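Triacylglycerol lipase (Clostridium botulinum, PDB 5AH1) probably hydrolyses the ester bonds of triacylglycerols and also cleaves synthetic polyesters, as a zinc-binding member of the alpha/beta-hydrolase superfamily. Local coordinates at residues E108-E116 and K437-S445; Q348-F356 and N423-F433. All coordinates share one frame; numbering follows the deposited sequence. Where two conformers were deposited one is given.

Contact 1: residues E108-E116 and K437-S445; sequences EKLNASGHE and KDWYMDYAS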
loop_
_atom_site.group_PDB
_atom_site.type_symbol
_atom_site.label_atom_id
_atom_site.label_comp_id
_atom_site.label_asym_id
_atom_site.label_seq_id
_atom_site.Cartn_x
_atom_site.Cartn_y
_atom_site.Cartn_z
ATOM N N GLU A 108 8.349 -16.644 -0.576
ATOM C CA GLU A 108 9.068 -17.913 -0.612
ATOM C C GLU A 108 10.407 -17.755 -1.332
ATOM O O GLU A 108 11.428 -18.266 -0.873
ATOM C CB GLU A 108 8.209 -18.995 -1.283
ATOM C CG GLU A 108 8.706 -20.436 -1.067
ATOM C CD GLU A 108 9.829 -20.851 -2.014
ATOM O OE1 GLU A 108 9.887 -20.338 -3.153
ATOM O OE2 GLU A 108 10.650 -21.712 -1.618
ATOM N N LYS A 109 10.402 -17.036 -2.451
ATOM C CA LYS A 109 11.621 -16.836 -3.233
ATOM C C LYS A 109 12.659 -16.062 -2.439
ATOM O O LYS A 109 13.854 -16.370 -2.486
ATOM C CB LYS A 109 11.301 -16.110 -4.542
ATOM C CG LYS A 109 10.394 -16.878 -5.483
ATOM C CD LYS A 109 10.947 -18.242 -5.841
ATOM C CE LYS A 109 10.029 -18.959 -6.822
ATOM N NZ LYS A 109 10.554 -20.297 -7.210
ATOM N N LEU A 110 12.211 -15.060 -1.704
ATOM C CA LEU A 110 13.105 -14.278 -0.872
ATOM C C LEU A 110 13.715 -15.140 0.227
ATOM O O LEU A 110 14.925 -15.168 0.400
ATOM C CB LEU A 110 12.342 -13.094 -0.279
ATOM C CG LEU A 110 12.105 -11.955 -1.264
ATOM C CD1 LEU A 110 10.952 -11.044 -0.822
ATOM C CD2 LEU A 110 13.396 -11.162 -1.435
ATOM N N ASN A 111 12.886 -15.871 0.955
ATOM C CA ASN A 111 13.410 -16.747 1.994
ATOM C C ASN A 111 14.361 -17.797 1.437
ATOM O O ASN A 111 15.392 -18.095 2.047
ATOM C CB ASN A 111 12.279 -17.404 2.777
ATOM C CG ASN A 111 11.624 -16.442 3.749
ATOM O OD1 ASN A 111 12.244 -16.008 4.707
ATOM N ND2 ASN A 111 10.377 -16.103 3.505
ATOM N N ALA A 112 14.044 -18.341 0.270
ATOM C CA ALA A 112 14.879 -19.390 -0.320
ATOM C C ALA A 112 16.268 -18.872 -0.702
ATOM O O ALA A 112 17.240 -19.638 -0.745
ATOM C CB ALA A 112 14.184 -19.994 -1.532
ATOM N N SER A 113 16.364 -17.577 -0.981
ATOM C CA SER A 113 17.626 -16.965 -1.373
ATOM C C SER A 113 18.314 -16.247 -0.212
ATOM O O SER A 113 19.237 -15.467 -0.424
ATOM C CB SER A 113 17.433 -16.030 -2.574
ATOM O OG SER A 113 16.416 -15.067 -2.354
ATOM N N GLY A 114 17.872 -16.532 1.011
ATOM C CA GLY A 114 18.565 -16.060 2.195
ATOM C C GLY A 114 18.113 -14.707 2.726
ATOM O O GLY A 114 18.835 -14.087 3.514
ATOM N N HIS A 115 16.932 -14.250 2.307
ATOM C CA HIS A 115 16.386 -12.975 2.755
ATOM C C HIS A 115 15.149 -13.261 3.598
ATOM O O HIS A 115 14.063 -13.494 3.061
ATOM C CB HIS A 115 16.048 -12.097 1.551
ATOM C CG HIS A 115 17.158 -11.988 0.549
ATOM N ND1 HIS A 115 18.309 -11.271 0.787
ATOM C CD2 HIS A 115 17.282 -12.491 -0.703
ATOM C CE1 HIS A 115 19.103 -11.350 -0.268
ATOM N NE2 HIS A 115 18.502 -12.083 -1.187
ATOM N N GLU A 116 15.323 -13.271 4.919
ATOM C CA GLU A 116 14.225 -13.551 5.842
ATOM C C GLU A 116 13.090 -12.560 5.606
ATOM O O GLU A 116 13.292 -11.342 5.684
ATOM C CB GLU A 116 14.712 -13.479 7.292
ATOM C CG GLU A 116 13.685 -13.967 8.310
ATOM C CD GLU A 116 14.136 -13.776 9.745
ATOM O OE1 GLU A 116 15.281 -13.339 9.955
ATOM O OE2 GLU A 116 13.352 -14.052 10.673
ATOM N N LYS A 437 10.725 -11.202 -9.532
ATOM C CA LYS A 437 11.330 -11.839 -8.361
ATOM C C LYS A 437 12.790 -11.416 -8.177
ATOM O O LYS A 437 13.238 -11.162 -7.057
ATOM C CB LYS A 437 11.172 -13.363 -8.398
ATOM C CG LYS A 437 11.912 -14.061 -9.516
ATOM C CD LYS A 437 11.539 -15.536 -9.563
ATOM C CE LYS A 437 12.252 -16.256 -10.695
ATOM N NZ LYS A 437 11.844 -17.688 -10.800
ATOM N N ASP A 438 13.534 -11.306 -9.268
ATOM C CA ASP A 438 14.938 -10.906 -9.162
ATOM C C ASP A 438 15.088 -9.478 -8.646
ATOM O O ASP A 438 15.997 -9.173 -7.884
ATOM C CB ASP A 438 15.641 -11.081 -10.506
ATOM C CG ASP A 438 15.785 -12.539 -10.888
ATOM O OD1 ASP A 438 16.287 -13.315 -10.049
ATOM O OD2 ASP A 438 15.378 -12.910 -12.011
ATOM N N TRP A 439 14.170 -8.605 -9.042
ATOM C CA TRP A 439 14.165 -7.234 -8.551
ATOM C C TRP A 439 14.036 -7.224 -7.030
ATOM O O TRP A 439 14.804 -6.540 -6.329
ATOM C CB TRP A 439 13.035 -6.451 -9.213
ATOM C CG TRP A 439 13.024 -4.953 -8.946
ATOM C CD1 TRP A 439 13.459 -3.977 -9.784
ATOM C CD2 TRP A 439 12.489 -4.276 -7.791
ATOM N NE1 TRP A 439 13.266 -2.739 -9.223
ATOM C CE2 TRP A 439 12.673 -2.894 -7.998
ATOM C CE3 TRP A 439 11.883 -4.703 -6.605
ATOM C CZ2 TRP A 439 12.293 -1.939 -7.057
ATOM C CZ3 TRP A 439 11.503 -3.755 -5.676
ATOM C CH2 TRP A 439 11.708 -2.386 -5.905
ATOM N N TYR A 440 13.081 -7.992 -6.511
ATOM C CA TYR A 440 12.887 -8.052 -5.071
ATOM C C TYR A 440 14.066 -8.688 -4.332
ATOM O O TYR A 440 14.436 -8.231 -3.250
ATOM C CB TYR A 440 11.577 -8.764 -4.725
ATOM C CG TYR A 440 10.383 -7.873 -4.921
ATOM C CD1 TYR A 440 9.738 -7.793 -6.143
ATOM C CD2 TYR A 440 9.934 -7.065 -3.886
ATOM C CE1 TYR A 440 8.663 -6.952 -6.324
ATOM C CE2 TYR A 440 8.852 -6.224 -4.056
ATOM C CZ TYR A 440 8.234 -6.169 -5.280
ATOM O OH TYR A 440 7.164 -5.318 -5.439
ATOM N N MET A 441 14.667 -9.729 -4.905
ATOM C CA MET A 441 15.837 -10.345 -4.282
ATOM C C MET A 441 17.008 -9.359 -4.230
ATOM O O MET A 441 17.700 -9.255 -3.211
ATOM C CB MET A 441 16.194 -11.651 -4.997
ATOM C CG MET A 441 15.144 -12.741 -4.683
ATOM S SD MET A 441 15.422 -14.337 -5.401
ATOM C CE MET A 441 15.060 -13.961 -7.093
ATOM N N ASP A 442 17.212 -8.619 -5.319
ATOM C CA ASP A 442 18.249 -7.601 -5.346
ATOM C C ASP A 442 17.951 -6.474 -4.371
ATOM O O ASP A 442 18.865 -5.929 -3.766
ATOM C CB ASP A 442 18.445 -7.043 -6.762
ATOM C CG ASP A 442 19.194 -8.003 -7.672
ATOM O OD1 ASP A 442 19.746 -9.011 -7.174
ATOM O OD2 ASP A 442 19.225 -7.742 -8.894
ATOM N N TYR A 443 16.678 -6.115 -4.204
ATOM C CA TYR A 443 16.345 -5.057 -3.257
ATOM C C TYR A 443 16.592 -5.524 -1.831
ATOM O O TYR A 443 17.079 -4.758 -1.004
ATOM C CB TYR A 443 14.896 -4.597 -3.401
ATOM C CG TYR A 443 14.567 -3.300 -2.688
ATOM C CD1 TYR A 443 15.495 -2.268 -2.587
ATOM C CD2 TYR A 443 13.307 -3.086 -2.158
ATOM C CE1 TYR A 443 15.181 -1.081 -1.970
ATOM C CE2 TYR A 443 12.991 -1.892 -1.544
ATOM C CZ TYR A 443 13.926 -0.897 -1.451
ATOM O OH TYR A 443 13.627 0.322 -0.871
ATOM N N ALA A 444 16.256 -6.780 -1.541
ATOM C CA ALA A 444 16.507 -7.318 -0.205
ATOM C C ALA A 444 18.003 -7.264 0.088
ATOM O O ALA A 444 18.405 -6.904 1.187
ATOM C CB ALA A 444 16.001 -8.744 -0.078
ATOM N N SER A 445 18.815 -7.651 -0.891
ATOM C CA SER A 445 20.272 -7.579 -0.741
ATOM C C SER A 445 20.700 -6.130 -0.459
ATOM O O SER A 445 21.489 -5.864 0.457
ATOM C CB SER A 445 20.983 -8.107 -1.985
ATOM O OG SER A 445 20.789 -9.506 -2.138
HETATM O O HOH W 1 12.914 -19.163 -8.786
#
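Leu-110 and Met-441 mark the closest backbone approach, their CA atoms 5.9 Å apart, where the end of helix 106-112 meets helix 437-448 on one flank of an alpha/beta-hydrolase fold. The axes of segments 108-112 and 437-445 pass 9.7 Å apart and cross at -48°, running in broadly the same N-to-C sense. The first helix closes with a Schellman motif: His-115 N bonds back to Leu-110 O and Gly-114 N to Asn-111 O, with Gly-114 taking up the positive phi. This helix end leads the chain into the edge strand 117-120 of the parallel sheet and brings His-115 against the second helix.

At the centre, one branch of Leu-110 does the touching. CD2 leans onto the second helix, 3.8 Å from Ala-444 CB, and it also packs on Met-441 CG and beside Tyr-440 O. His-115 extends the contact along the helix. Its chi1 of -49° sets the ring beside its own backbone N, and Ala-444 CB lies over one face in a CH-pi contact, 3.7 Å from the centroid and 24° off the normal. Ser-113 O lies against the opposite face, so the imidazole is sandwiched. Farther along the ring, CE1 approaches Ser-445 OG obliquely at 3.1 Å. Met-441, extended at chi2, carries its sulfur to the end of the first helix, with SD 3.3 Å from Ser-113 OG.

Beneath this helix, Tyr-443 reaches Ser-225 and Trp-331 of the central sheet. Near the N-terminal end of segment 437-445, the two lysine side chains run side by side in the same direction, and their like-charged ends share one water, which accepts from Lys-109 NZ at 3.1 Å and from Lys-437 NZ at 2.7 Å.

Contact 2: residues Q348-F356 and N423-F433; sequences QIGPMNPIF and NTDHMDIVGTF. With K (potassium ion), chain C.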
loop_
_atom_site.group_PDB
_atom_site.type_symbol
_atom_site.label_atom_id
_atom_site.label_comp_id
_atom_site.label_asym_id
_atom_site.label_seq_id
_atom_site.Cartn_x
_atom_site.Cartn_y
_atom_site.Cartn_z
ATOM N N GLN A 348 -0.381 3.941 -21.785
ATOM C CA GLN A 348 0.489 3.299 -22.768
ATOM C C GLN A 348 -0.060 1.921 -23.095
ATOM O O GLN A 348 -0.220 1.079 -22.217
ATOM C CB GLN A 348 1.906 3.106 -22.225
ATOM C CG GLN A 348 2.691 4.372 -21.916
ATOM C CD GLN A 348 4.011 4.047 -21.243
ATOM O OE1 GLN A 348 4.126 4.074 -20.026
ATOM N NE2 GLN A 348 4.999 3.699 -22.037
ATOM N N ILE A 349 -0.332 1.693 -24.371
ATOM C CA ILE A 349 -0.827 0.405 -24.830
ATOM C C ILE A 349 0.313 -0.606 -24.813
ATOM O O ILE A 349 1.331 -0.415 -25.480
ATOM C CB ILE A 349 -1.421 0.521 -26.247
ATOM C CG1 ILE A 349 -2.446 1.660 -26.300
ATOM C CG2 ILE A 349 -2.045 -0.804 -26.682
ATOM C CD1 ILE A 349 -3.562 1.546 -25.274
ATOM N N GLY A 350 0.134 -1.678 -24.046
ATOM C CA GLY A 350 1.176 -2.663 -23.834
ATOM C C GLY A 350 1.454 -2.727 -22.346
ATOM O O GLY A 350 1.022 -3.658 -21.660
ATOM N N PRO A 351 2.138 -1.708 -21.815
ATOM C CA PRO A 351 2.448 -1.693 -20.383
ATOM C C PRO A 351 1.231 -1.610 -19.460
ATOM O O PRO A 351 1.241 -2.210 -18.395
ATOM C CB PRO A 351 3.324 -0.440 -20.237
ATOM C CG PRO A 351 3.908 -0.233 -21.591
ATOM C CD PRO A 351 2.836 -0.629 -22.536
ATOM N N MET A 352 0.200 -0.868 -19.850
ATOM C CA MET A 352 -0.957 -0.656 -18.971
ATOM C C MET A 352 -2.010 -1.745 -19.110
ATOM O O MET A 352 -2.517 -1.990 -20.198
ATOM C CB MET A 352 -1.609 0.701 -19.267
ATOM C CG MET A 352 -2.719 1.089 -18.299
ATOM S SD MET A 352 -2.129 1.632 -16.690
ATOM C CE MET A 352 -1.644 3.306 -17.068
ATOM N N ASN A 353 -2.348 -2.386 -17.998
ATOM C CA ASN A 353 -3.449 -3.329 -17.967
ATOM C C ASN A 353 -4.697 -2.633 -18.520
ATOM O O ASN A 353 -5.022 -1.539 -18.078
ATOM C CB ASN A 353 -3.694 -3.733 -16.515
ATOM C CG ASN A 353 -4.643 -4.911 -16.370
ATOM O OD1 ASN A 353 -5.596 -5.062 -17.133
ATOM N ND2 ASN A 353 -4.405 -5.735 -15.353
ATOM N N PRO A 354 -5.389 -3.242 -19.499
ATOM C CA PRO A 354 -6.605 -2.609 -20.042
ATOM C C PRO A 354 -7.655 -2.240 -18.982
ATOM O O PRO A 354 -8.407 -1.287 -19.183
ATOM C CB PRO A 354 -7.126 -3.660 -21.026
ATOM C CG PRO A 354 -5.870 -4.364 -21.472
ATOM C CD PRO A 354 -5.031 -4.461 -20.252
ATOM N N ILE A 355 -7.665 -2.940 -17.852
ATOM C CA ILE A 355 -8.581 -2.625 -16.756
ATOM C C ILE A 355 -8.342 -1.219 -16.194
ATOM O O ILE A 355 -9.241 -0.619 -15.606
ATOM C CB ILE A 355 -8.487 -3.686 -15.601
ATOM C CG1 ILE A 355 -9.664 -3.580 -14.642
ATOM C CG2 ILE A 355 -7.235 -3.518 -14.770
ATOM C CD1 ILE A 355 -10.964 -3.913 -15.240
ATOM N N PHE A 356 -7.141 -0.691 -16.407
ATOM C CA PHE A 356 -6.768 0.634 -15.905
ATOM C C PHE A 356 -6.845 1.706 -16.993
ATOM O O PHE A 356 -6.474 2.843 -16.762
ATOM C CB PHE A 356 -5.333 0.626 -15.345
ATOM C CG PHE A 356 -5.139 -0.234 -14.126
ATOM C CD1 PHE A 356 -6.087 -0.276 -13.125
ATOM C CD2 PHE A 356 -3.989 -0.991 -13.988
ATOM C CE1 PHE A 356 -5.895 -1.063 -12.006
ATOM C CE2 PHE A 356 -3.790 -1.783 -12.871
ATOM C CZ PHE A 356 -4.749 -1.823 -11.884
ATOM N N ASN A 423 7.154 2.271 -17.690
ATOM C CA ASN A 423 6.479 1.215 -18.440
ATOM C C ASN A 423 5.950 0.101 -17.543
ATOM O O ASN A 423 5.972 -1.073 -17.933
ATOM C CB ASN A 423 7.433 0.617 -19.481
ATOM C CG ASN A 423 8.007 1.663 -20.406
ATOM O OD1 ASN A 423 7.306 2.572 -20.846
ATOM N ND2 ASN A 423 9.297 1.550 -20.693
ATOM N N THR A 424 5.479 0.464 -16.351
ATOM C CA THR A 424 5.098 -0.503 -15.333
ATOM C C THR A 424 3.853 0.003 -14.643
ATOM O O THR A 424 3.876 1.071 -14.031
ATOM C CB THR A 424 6.235 -0.672 -14.315
ATOM O OG1 THR A 424 7.416 -1.109 -14.995
ATOM C CG2 THR A 424 5.866 -1.674 -13.240
ATOM N N ASP A 425 2.755 -0.733 -14.758
ATOM C CA ASP A 425 1.518 -0.300 -14.115
ATOM C C ASP A 425 1.482 -0.646 -12.638
ATOM O O ASP A 425 2.358 -1.326 -12.116
ATOM C CB ASP A 425 0.244 -0.732 -14.883
ATOM C CG ASP A 425 -0.151 -2.200 -14.721
ATOM O OD1 ASP A 425 -0.059 -2.795 -13.630
ATOM O OD2 ASP A 425 -0.639 -2.751 -15.729
ATOM N N HIS A 426 0.430 -0.163 -11.983
ATOM C CA HIS A 426 0.305 -0.235 -10.546
ATOM C C HIS A 426 0.456 -1.648 -9.981
ATOM O O HIS A 426 1.039 -1.817 -8.921
ATOM C CB HIS A 426 -1.060 0.332 -10.152
ATOM C CG HIS A 426 -1.181 0.638 -8.694
ATOM N ND1 HIS A 426 -0.506 1.680 -8.098
ATOM C CD2 HIS A 426 -1.902 0.053 -7.711
ATOM C CE1 HIS A 426 -0.807 1.721 -6.812
ATOM N NE2 HIS A 426 -1.656 0.745 -6.552
ATOM N N MET A 427 -0.099 -2.633 -10.683
ATOM C CA MET A 427 -0.104 -4.013 -10.206
ATOM C C MET A 427 1.101 -4.809 -10.743
ATOM O O MET A 427 1.541 -5.780 -10.113
ATOM C CB MET A 427 -1.434 -4.695 -10.558
ATOM C CG MET A 427 -2.636 -4.069 -9.866
ATOM S SD MET A 427 -4.108 -5.119 -9.840
ATOM C CE MET A 427 -4.389 -5.423 -11.578
ATOM N N ASP A 428 1.640 -4.401 -11.891
ATOM C CA ASP A 428 2.778 -5.101 -12.498
ATOM C C ASP A 428 3.941 -5.238 -11.525
ATOM O O ASP A 428 4.668 -6.241 -11.546
ATOM C CB ASP A 428 3.314 -4.332 -13.703
ATOM C CG ASP A 428 2.387 -4.360 -14.912
ATOM O OD1 ASP A 428 1.533 -5.276 -15.015
ATOM O OD2 ASP A 428 2.519 -3.455 -15.773
ATOM N N ILE A 429 4.163 -4.217 -10.704
ATOM C CA ILE A 429 5.322 -4.197 -9.815
ATOM C C ILE A 429 5.222 -5.216 -8.680
ATOM O O ILE A 429 6.228 -5.534 -8.046
ATOM C CB ILE A 429 5.595 -2.757 -9.269
ATOM C CG1 ILE A 429 6.930 -2.657 -8.507
ATOM C CG2 ILE A 429 4.404 -2.268 -8.410
ATOM C CD1 ILE A 429 8.162 -3.081 -9.310
ATOM N N VAL A 430 4.015 -5.722 -8.412
ATOM C CA VAL A 430 3.855 -6.838 -7.477
ATOM C C VAL A 430 3.532 -8.149 -8.219
ATOM O O VAL A 430 3.049 -9.114 -7.609
ATOM C CB VAL A 430 2.815 -6.543 -6.358
ATOM C CG1 VAL A 430 3.296 -5.410 -5.489
ATOM C CG2 VAL A 430 1.430 -6.219 -6.921
ATOM N N GLY A 431 3.849 -8.206 -9.512
ATOM C CA GLY A 431 3.794 -9.468 -10.245
ATOM C C GLY A 431 2.508 -9.745 -10.995
ATOM O O GLY A 431 2.348 -10.813 -11.589
ATOM N N THR A 432 1.596 -8.779 -10.984
ATOM C CA THR A 432 0.297 -8.887 -11.635
ATOM C C THR A 432 0.184 -7.768 -12.692
ATOM O O THR A 432 -0.473 -6.747 -12.465
ATOM C CB THR A 432 -0.809 -8.785 -10.567
ATOM O OG1 THR A 432 -0.666 -9.884 -9.650
ATOM C CG2 THR A 432 -2.205 -8.840 -11.177
ATOM N N PHE A 433 0.816 -7.933 -13.859
ATOM C CA PHE A 433 1.503 -9.149 -14.303
ATOM C C PHE A 433 2.917 -8.788 -14.736
ATOM O O PHE A 433 3.113 -7.960 -15.621
ATOM C CB PHE A 433 0.727 -9.768 -15.465
ATOM C CG PHE A 433 -0.679 -10.151 -15.102
ATOM C CD1 PHE A 433 -0.923 -11.261 -14.303
ATOM C CD2 PHE A 433 -1.753 -9.395 -15.536
ATOM C CE1 PHE A 433 -2.209 -11.611 -13.949
ATOM C CE2 PHE A 433 -3.042 -9.747 -15.192
ATOM C CZ PHE A 433 -3.266 -10.857 -14.389
HETATM K K K C . 0.669 -4.242 -17.207
HETATM O O HOH W 2 6.140 4.851 -18.358
HETATM O O HOH W 3 -0.271 -4.636 -19.420
HETATM O O HOH W 4 -1.687 -5.190 -14.160
HETATM O O HOH W 5 2.122 -6.288 -17.700
HETATM O O HOH W 6 -1.114 -5.847 -16.792
#
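Pro-351 and the carboxylates of Asp-425 and Asp-428 converge on a potassium ion that joins the two loops. The ion is bound by Pro-351 O at 2.4 Å, by Asp-425 OD2 at 2.5 Å and by both oxygens of Asp-428, with three waters bringing the ligands to seven. The metal explains why the carbonyl O of Pro-351 can lie only 3.2 Å from Asp-428 OD2 although both are acceptors.

A net of N-H groups holds the carboxylates in place. Asn-353 N donates across the contact to Asp-425 OD2 at 2.9 Å, on its anti side. The other oxygen, OD1, takes Met-427 N and Asp-428 N in an Asx turn and Asx motif, with CG lying between the backbone N and the carbonyl carbon (chi1 77°). Asp-428 is gripped in return: Asp-425 N meets OD2 from above the carboxylate plane, while Phe-433 N, part of the cis peptide that follows Thr-432, uses the anti lone pair of OD1.

Farther out, the Phe-356 ring turns its edge to Asp-425 OD1, its plane 86° from that of the carboxylate, and Met-427 CE closes on Phe-356 CZ at 3.6 Å. At the surface end Gln-348 NE2 donates almost straight to Asn-423 OD1 at 2.8 Å, and a water links Gln-348 OE1 to Asn-423 N.

His-426, directly after Asp-425, bonds through ND1 to Asp-384 and touches His-181 of the GxSxG sequence, probably the nucleophile elbow. This is consistent with the histidine loop of a Ser-Asp-His triad, with a potassium site built from the same loop.

Overall arrangement
Contacts 1 and 2 lie 22 Å apart centre to centre, yet their C-terminal segments follow closely in the chain: the loop 423-433 runs almost directly into helix 437-448. Tyr-440 ties them together, since its OH probably hydrogen-bonds Ile-429 O at 2.8 Å, while the nearest atom of its side chain is about 13 Å from the potassium ion of contact 2. The same OH packs on Val-430 CG1 at 3.9 Å. Contact 2 borders the probable active site through its histidine loop, whereas contact 1 lies away from it on the flank of the sheet, where the last helix packs beside edge strand 117-120.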